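Side-chain contacts in ADP-ribosyltransferase (Staphylococcus aureus, PDB 1OJQ), which acts as a mono-ADP-ribosyltransferase, using NAD+ as the donor of the ADP-ribose group that it attaches to a target protein: residues A[30-35]-A[65-70]; A[45-50]-A[55-60]; A[89-94]-A[203-208]. All coordinates share one frame; numbering follows the deposited sequence.

In the fold
Contacts 1 and 2 belong to the helical N-terminal region and use helix 59-73 or its lead-in: its middle meets helix 27-38 in contact 1, and the residues leading into it, K56 and L57, meet the end of helix 41-49 and A50 just after it in contact 2. Their centres lie about 15 Å apart and V65 joins them, packing on both L47 and L57. In sequence, contact 2 falls within the span that contact 1 brackets, whereas contact 3 comes later and joins residues 89-94 to strand 203-209 of the five-stranded sheet. Its centre is about 27 Å from that of contact 1 and about 25 Å from that of contact 2. NAD+-binding residues lie in or near all three, consistent with framework packing around the nucleotide site.

Contact 1. Residues A[30-35]-A[65-70]; sequences KMAIYN and VRQLDS
The helix bearing A32 and I33 crosses the helix bearing Q67 and L68 at close to a right angle, the two short axes passing 9.3 Å apart with a signed crossing angle of -104°. This is helix-on-helix packing in the helical N-terminal part of the C3-type ADP-ribosyltransferase, and the steep crossing confines the contact to a small patch. A32 stands at the crossing point, its CA 6.0 Å from the CA of L68. Alanine suits that place because its one methyl group lets another helix come near. CB of A32 lies 3.5 Å from CG of Q67, in the aliphatic part of that side chain, while the chain of the glutamine bends at its second torsion and also touches K28 and D29 of helix 27-38.

L68 works differently. Its first bond sets off to one side of the partner helix, but CG lies anti to the backbone N (chi1 -162°), and this carries the branch ending in CD1 back across the gap. One methyl thereby serves two residues: CD1 of L68 is 4.2 Å from CB of A32 and equally far from CG1 of I33. Leucine fits this buried position because its branched apolar end can touch A32 and I33 at once, and it also packs on Y36. I33, itself buried, approaches the side chain of T37, a residue that binds NAD+. On another side of helix 59-73, D69 is held by a salt bridge to R185 and a hydrogen bond from Y136. Backbone and side chain also meet, since CD1 of L68 lies 4.2 Å from the carbonyl O of A32.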
# COMPACT_ATOMS: atom_id res chain seq x y z
N LYS A 30 3.79 -18.14 -7.96
CA LYS A 30 3.34 -17.30 -9.08
C LYS A 30 1.83 -17.22 -9.18
O LYS A 30 1.26 -16.15 -9.38
CB LYS A 30 3.93 -17.88 -10.37
CG LYS A 30 5.45 -17.74 -10.42
CD LYS A 30 5.87 -17.89 -11.87
CE LYS A 30 6.70 -19.15 -12.06
NZ LYS A 30 6.99 -19.35 -13.52
N MET A 31 1.19 -18.38 -9.01
CA MET A 31 -0.25 -18.50 -9.09
C MET A 31 -0.94 -17.69 -8.00
O MET A 31 -1.97 -17.04 -8.23
CB MET A 31 -0.67 -19.96 -8.97
CG MET A 31 -2.14 -20.27 -8.88
SD MET A 31 -2.37 -22.01 -8.37
CE MET A 31 -3.38 -21.80 -6.91
N ALA A 32 -0.40 -17.78 -6.79
CA ALA A 32 -0.98 -17.05 -5.67
C ALA A 32 -0.93 -15.55 -5.91
O ALA A 32 -1.92 -14.88 -5.68
CB ALA A 32 -0.22 -17.33 -4.38
N ILE A 33 0.25 -15.06 -6.30
CA ILE A 33 0.33 -13.61 -6.50
C ILE A 33 -0.59 -13.20 -7.64
O ILE A 33 -1.34 -12.23 -7.52
CB ILE A 33 1.77 -13.16 -6.80
CG1 ILE A 33 2.73 -13.43 -5.64
CG2 ILE A 33 1.83 -11.70 -7.24
CD1 ILE A 33 4.19 -13.41 -6.09
N TYR A 34 -0.57 -13.93 -8.75
CA TYR A 34 -1.39 -13.54 -9.90
C TYR A 34 -2.86 -13.50 -9.51
O TYR A 34 -3.57 -12.54 -9.76
CB TYR A 34 -1.18 -14.47 -11.11
CG TYR A 34 -1.79 -13.90 -12.37
CD1 TYR A 34 -1.04 -13.09 -13.22
CD2 TYR A 34 -3.11 -14.15 -12.72
CE1 TYR A 34 -1.56 -12.54 -14.37
CE2 TYR A 34 -3.65 -13.61 -13.87
CZ TYR A 34 -2.88 -12.82 -14.70
OH TYR A 34 -3.43 -12.30 -15.84
N ASN A 35 -3.34 -14.58 -8.91
CA ASN A 35 -4.75 -14.63 -8.52
C ASN A 35 -5.12 -13.51 -7.56
O ASN A 35 -6.23 -12.97 -7.64
CB ASN A 35 -5.11 -15.99 -7.91
CG ASN A 35 -5.20 -17.06 -8.97
OD1 ASN A 35 -5.42 -16.79 -10.16
ND2 ASN A 35 -5.03 -18.30 -8.54
N VAL A 65 -4.44 -17.80 2.11
CA VAL A 65 -3.71 -16.91 3.03
C VAL A 65 -2.39 -17.53 3.47
O VAL A 65 -1.37 -16.83 3.42
CB VAL A 65 -4.57 -16.54 4.26
CG1 VAL A 65 -3.71 -15.89 5.33
CG2 VAL A 65 -5.71 -15.64 3.77
N ARG A 66 -2.36 -18.80 3.89
CA ARG A 66 -1.05 -19.38 4.22
C ARG A 66 -0.09 -19.28 3.05
O ARG A 66 1.11 -18.98 3.19
CB ARG A 66 -1.22 -20.84 4.65
CG ARG A 66 -1.71 -20.94 6.11
CD ARG A 66 -1.80 -22.39 6.55
NE ARG A 66 -2.87 -23.14 5.89
CZ ARG A 66 -4.10 -23.20 6.38
NH1 ARG A 66 -4.41 -22.55 7.49
NH2 ARG A 66 -5.02 -23.90 5.73
N GLN A 67 -0.62 -19.55 1.85
CA GLN A 67 0.20 -19.48 0.65
C GLN A 67 0.74 -18.08 0.43
O GLN A 67 1.96 -17.95 0.25
CB GLN A 67 -0.60 -19.97 -0.58
CG GLN A 67 0.13 -19.81 -1.90
CD GLN A 67 1.44 -20.52 -2.03
OE1 GLN A 67 2.51 -19.90 -2.20
NE2 GLN A 67 1.45 -21.84 -1.96
N LEU A 68 -0.13 -17.06 0.40
CA LEU A 68 0.37 -15.70 0.06
C LEU A 68 1.31 -15.20 1.14
O LEU A 68 2.28 -14.51 0.85
CB LEU A 68 -0.79 -14.74 -0.18
CG LEU A 68 -0.49 -13.44 -0.93
CD1 LEU A 68 0.20 -13.68 -2.27
CD2 LEU A 68 -1.74 -12.61 -1.16
N ASP A 69 1.04 -15.54 2.41
CA ASP A 69 1.93 -15.18 3.49
C ASP A 69 3.32 -15.75 3.22
O ASP A 69 4.31 -15.06 3.40
CB ASP A 69 1.45 -15.70 4.83
CG ASP A 69 0.24 -15.00 5.42
OD1 ASP A 69 -0.27 -13.99 4.88
OD2 ASP A 69 -0.19 -15.50 6.48
N SER A 70 3.33 -17.03 2.83
CA SER A 70 4.62 -17.68 2.56
C SER A 70 5.33 -17.04 1.37
O SER A 70 6.53 -16.73 1.44
CB SER A 70 4.38 -19.18 2.34
OG SER A 70 5.53 -19.74 1.74

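Contact 2. Residues A[45-50]-A[55-60]; sequences TPLRSA and NKLSEN
L57 is the bump of this contact, and P46, L47 and A50 form the hollow that receives it. Together they pack the bend between two consecutive helices, where helix 41-49 ends, the chain reverses through a loop and a 3-10 segment, and helix 59-73 begins. The leucine lies just before the second helix and points CG away from its own carbonyl carbon (chi1 -52°), which brings the forked end over the last turn of the first helix. Its two methyls divide the work. CD2 of L57 drops into the notch between P46 and A50, 3.8 Å from CB of A50 and 3.9 Å from CB of P46. CD1 of L57 is 3.8 Å from CD2 of L47, the two leucine side chains crossing at a slant. Beyond them V65 of helix 59-73 touches both leucines and extends the apolar patch.

Each residue type fits its place. P46 has no amide hydrogen to give the preceding turn, and the helix is kinked there, yet its ring offers a rigid apolar wall. A50 follows the end of the helix and has only a methyl, which lets the returning chain come close: its CB packs on CB of K56 at 3.9 Å as well as on the leucine. Nearby, R48, a residue that binds NAD+ in the complex, makes a salt bridge with E133 in this nucleotide-free chain. K56 combines two roles, packing its CB on A50 and sending its long chain along the surface to a charged end. That end is paired with D53, and bends at the last torsion (chi4 72°) to meet a water, which accepts from NZ of K56 at 2.7 Å and donates to O of A50 at 2.6 Å.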
# COMPACT_ATOMS: atom_id res chain seq x y z
N THR A 45 -11.85 -9.17 2.11
CA THR A 45 -13.02 -8.95 2.99
C THR A 45 -13.07 -9.88 4.18
O THR A 45 -13.25 -9.42 5.32
CB THR A 45 -14.29 -9.04 2.12
OG1 THR A 45 -14.21 -7.94 1.20
CG2 THR A 45 -15.54 -8.87 2.97
N PRO A 46 -12.93 -11.19 4.01
CA PRO A 46 -12.92 -12.05 5.18
C PRO A 46 -11.79 -11.74 6.16
O PRO A 46 -11.90 -11.84 7.39
CB PRO A 46 -12.69 -13.44 4.55
CG PRO A 46 -13.22 -13.32 3.16
CD PRO A 46 -12.82 -11.93 2.74
N LEU A 47 -10.61 -11.38 5.65
CA LEU A 47 -9.50 -11.14 6.58
C LEU A 47 -9.85 -9.93 7.44
O LEU A 47 -9.58 -9.93 8.64
CB LEU A 47 -8.21 -10.91 5.81
CG LEU A 47 -7.31 -12.09 5.49
CD1 LEU A 47 -6.16 -11.66 4.57
CD2 LEU A 47 -6.74 -12.73 6.75
N ARG A 48 -10.46 -8.93 6.81
CA ARG A 48 -10.86 -7.77 7.60
C ARG A 48 -11.93 -8.13 8.62
O ARG A 48 -11.86 -7.80 9.81
CB ARG A 48 -11.35 -6.64 6.68
CG ARG A 48 -10.18 -5.98 5.92
CD ARG A 48 -10.74 -4.95 4.95
NE ARG A 48 -9.71 -4.09 4.40
CZ ARG A 48 -9.88 -3.28 3.35
NH1 ARG A 48 -11.05 -3.22 2.72
NH2 ARG A 48 -8.88 -2.52 2.92
N SER A 49 -12.97 -8.83 8.15
CA SER A 49 -14.02 -9.26 9.06
C SER A 49 -13.50 -10.06 10.24
O SER A 49 -14.02 -9.95 11.35
CB SER A 49 -15.04 -10.15 8.33
OG SER A 49 -15.77 -9.41 7.38
N ALA A 50 -12.48 -10.87 10.00
CA ALA A 50 -11.93 -11.79 11.00
C ALA A 50 -10.89 -11.11 11.88
O ALA A 50 -10.29 -11.73 12.75
CB ALA A 50 -11.31 -13.00 10.31
N ASN A 55 -7.80 -18.46 11.54
CA ASN A 55 -8.57 -19.65 11.92
C ASN A 55 -10.08 -19.42 11.85
O ASN A 55 -10.83 -20.34 12.16
CB ASN A 55 -8.20 -20.14 13.33
CG ASN A 55 -6.81 -20.73 13.39
OD1 ASN A 55 -6.13 -20.95 12.38
ND2 ASN A 55 -6.35 -21.00 14.62
N LYS A 56 -10.51 -18.24 11.45
CA LYS A 56 -11.92 -17.94 11.25
C LYS A 56 -12.34 -18.01 9.80
O LYS A 56 -13.51 -17.84 9.46
CB LYS A 56 -12.21 -16.51 11.76
CG LYS A 56 -12.22 -16.41 13.29
CD LYS A 56 -12.79 -15.06 13.74
CE LYS A 56 -12.84 -14.91 15.25
NZ LYS A 56 -11.48 -14.74 15.84
N LEU A 57 -11.40 -18.26 8.90
CA LEU A 57 -11.71 -18.22 7.48
C LEU A 57 -12.18 -19.56 6.93
O LEU A 57 -11.97 -20.59 7.56
CB LEU A 57 -10.48 -17.76 6.69
CG LEU A 57 -9.87 -16.46 7.22
CD1 LEU A 57 -8.76 -15.94 6.32
CD2 LEU A 57 -10.96 -15.42 7.43
N SER A 58 -12.79 -19.49 5.76
CA SER A 58 -13.19 -20.68 5.01
C SER A 58 -11.97 -21.53 4.70
O SER A 58 -10.85 -20.99 4.70
CB SER A 58 -13.90 -20.26 3.73
OG SER A 58 -14.99 -21.12 3.44
N GLU A 59 -12.11 -22.83 4.41
CA GLU A 59 -10.88 -23.59 4.15
C GLU A 59 -10.14 -23.13 2.90
O GLU A 59 -8.90 -23.14 2.86
CB GLU A 59 -11.17 -25.09 4.01
CG GLU A 59 -11.73 -25.70 5.28
CD GLU A 59 -10.75 -25.82 6.42
OE1 GLU A 59 -9.56 -25.50 6.28
OE2 GLU A 59 -11.20 -26.26 7.51
N ASN A 60 -10.89 -22.73 1.86
CA ASN A 60 -10.15 -22.34 0.66
C ASN A 60 -9.37 -21.06 0.90
O ASN A 60 -8.21 -20.91 0.47
CB ASN A 60 -11.14 -22.22 -0.51
CG ASN A 60 -12.16 -21.10 -0.37
OD1 ASN A 60 -12.81 -21.00 0.67
ND2 ASN A 60 -12.28 -20.28 -1.40
O HOH W 1 -10.61 -12.27 15.31

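Contact 3. Residues A[89-94]-A[203-208]; sequences LDYLSS and IIITAV
Y91 and I205 lead a small apolar contact in which a single turn of 3-10 helix rests on one face of the five-stranded mixed sheet. The turn, residues 89-92, lies in the loop between strand 81-87 and helix 100-106, while I205 belongs to strand 203-209, the middle strand of the sheet. The nearest meeting is between CE2 of Y91 and CD1 of I205, 3.5 Å apart; the two side chains come from opposite directions and the methyl approaches the ring obliquely. CG of the tyrosine stands anti to its backbone N (chi1 166°), carrying the ring out from the turn toward the strand. The aromatic carbons give the isoleucine an apolar surface, while the hydroxyl at the far end of the ring is hydrogen-bonded to the hydroxyl of Y189 in the adjacent strand 187-196. Tyrosine thus suits a place that needs an apolar ring with a polar end.

A second, looser meeting joins CD2 of L89 to CD1 of I203 at 4.3 Å. I203 and I205 are two apart on an extended strand and so turn to the same face, where their branched side chains suit a strand and make a buried apolar floor. I203 also touches L106 of helix 100-106, and L89 packs against L103 and L106, so helix 100-106 extends the apolar patch. The turn itself is tied by the short backbone bond from N of L92 to O of L89, 2.8 Å. N88 and D90, on either side of L89 in sequence, bind NAD+. A loop leaving an edge strand, packed on the sheet and bearing nucleotide-binding residues, is consistent with the NAD+ cleft of the ADP-ribosyltransferase fold.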
# COMPACT_ATOMS: atom_id res chain seq x y z
N LEU A 89 -10.97 9.57 -1.69
CA LEU A 89 -11.17 10.23 -0.39
C LEU A 89 -11.88 9.36 0.63
O LEU A 89 -11.80 9.64 1.84
CB LEU A 89 -11.96 11.52 -0.59
CG LEU A 89 -11.30 12.69 -1.29
CD1 LEU A 89 -12.28 13.85 -1.35
CD2 LEU A 89 -10.00 13.13 -0.62
N ASP A 90 -12.59 8.29 0.23
CA ASP A 90 -13.33 7.50 1.21
C ASP A 90 -12.39 6.74 2.13
O ASP A 90 -12.79 6.21 3.16
CB ASP A 90 -14.30 6.51 0.55
CG ASP A 90 -13.62 5.57 -0.42
OD1 ASP A 90 -12.42 5.27 -0.25
OD2 ASP A 90 -14.30 5.12 -1.37
N TYR A 91 -11.10 6.71 1.79
CA TYR A 91 -10.09 6.26 2.74
C TYR A 91 -10.22 7.04 4.05
O TYR A 91 -9.88 6.48 5.10
CB TYR A 91 -8.70 6.42 2.14
CG TYR A 91 -7.54 6.30 3.10
CD1 TYR A 91 -7.08 5.06 3.49
CD2 TYR A 91 -6.92 7.45 3.58
CE1 TYR A 91 -6.01 5.00 4.37
CE2 TYR A 91 -5.85 7.40 4.46
CZ TYR A 91 -5.42 6.15 4.84
OH TYR A 91 -4.35 6.05 5.72
N LEU A 92 -10.66 8.29 4.01
CA LEU A 92 -10.71 9.12 5.22
C LEU A 92 -11.99 8.95 6.01
O LEU A 92 -12.24 9.61 7.03
CB LEU A 92 -10.57 10.60 4.85
CG LEU A 92 -9.29 10.95 4.07
CD1 LEU A 92 -9.35 12.40 3.61
CD2 LEU A 92 -8.04 10.66 4.89
N SER A 93 -12.87 8.05 5.57
CA SER A 93 -14.20 8.02 6.18
C SER A 93 -14.15 7.36 7.54
O SER A 93 -15.10 7.39 8.32
CB SER A 93 -15.19 7.32 5.24
OG SER A 93 -15.10 5.91 5.41
N SER A 94 -13.01 6.75 7.89
CA SER A 94 -12.97 6.21 9.25
C SER A 94 -11.94 6.90 10.12
O SER A 94 -11.51 6.36 11.15
CB SER A 94 -12.70 4.70 9.19
N ILE A 203 -3.27 15.19 -1.71
CA ILE A 203 -2.99 15.14 -0.27
C ILE A 203 -1.98 14.04 0.02
O ILE A 203 -2.24 12.87 -0.27
CB ILE A 203 -4.30 14.94 0.52
CG1 ILE A 203 -5.33 16.03 0.22
CG2 ILE A 203 -4.04 14.85 2.02
CD1 ILE A 203 -6.74 15.68 0.65
N ILE A 204 -0.83 14.38 0.60
CA ILE A 204 0.18 13.36 0.85
C ILE A 204 0.26 13.02 2.33
O ILE A 204 0.53 13.86 3.20
CB ILE A 204 1.54 13.82 0.30
CG1 ILE A 204 1.50 14.20 -1.19
CG2 ILE A 204 2.62 12.78 0.56
CD1 ILE A 204 2.87 14.45 -1.79
N ILE A 205 0.01 11.75 2.65
CA ILE A 205 0.13 11.22 4.00
C ILE A 205 1.44 10.43 4.07
O ILE A 205 1.55 9.41 3.38
CB ILE A 205 -1.05 10.30 4.38
CG1 ILE A 205 -2.41 10.97 4.19
CG2 ILE A 205 -0.87 9.75 5.80
CD1 ILE A 205 -3.61 10.05 4.23
N THR A 206 2.42 10.93 4.82
CA THR A 206 3.72 10.27 4.91
C THR A 206 3.76 9.43 6.18
O THR A 206 3.36 9.93 7.23
CB THR A 206 4.88 11.27 4.93
OG1 THR A 206 4.84 12.06 3.73
CG2 THR A 206 6.21 10.52 4.99
N ALA A 207 4.18 8.18 6.10
CA ALA A 207 4.15 7.30 7.27
C ALA A 207 5.31 6.30 7.26
O ALA A 207 5.93 6.02 6.23
CB ALA A 207 2.82 6.55 7.32
N VAL A 208 5.58 5.74 8.43
CA VAL A 208 6.62 4.72 8.57
C VAL A 208 6.03 3.36 8.94
O VAL A 208 5.33 3.25 9.94
CB VAL A 208 7.61 5.15 9.67
CG1 VAL A 208 8.75 4.15 9.79
CG2 VAL A 208 8.12 6.54 9.31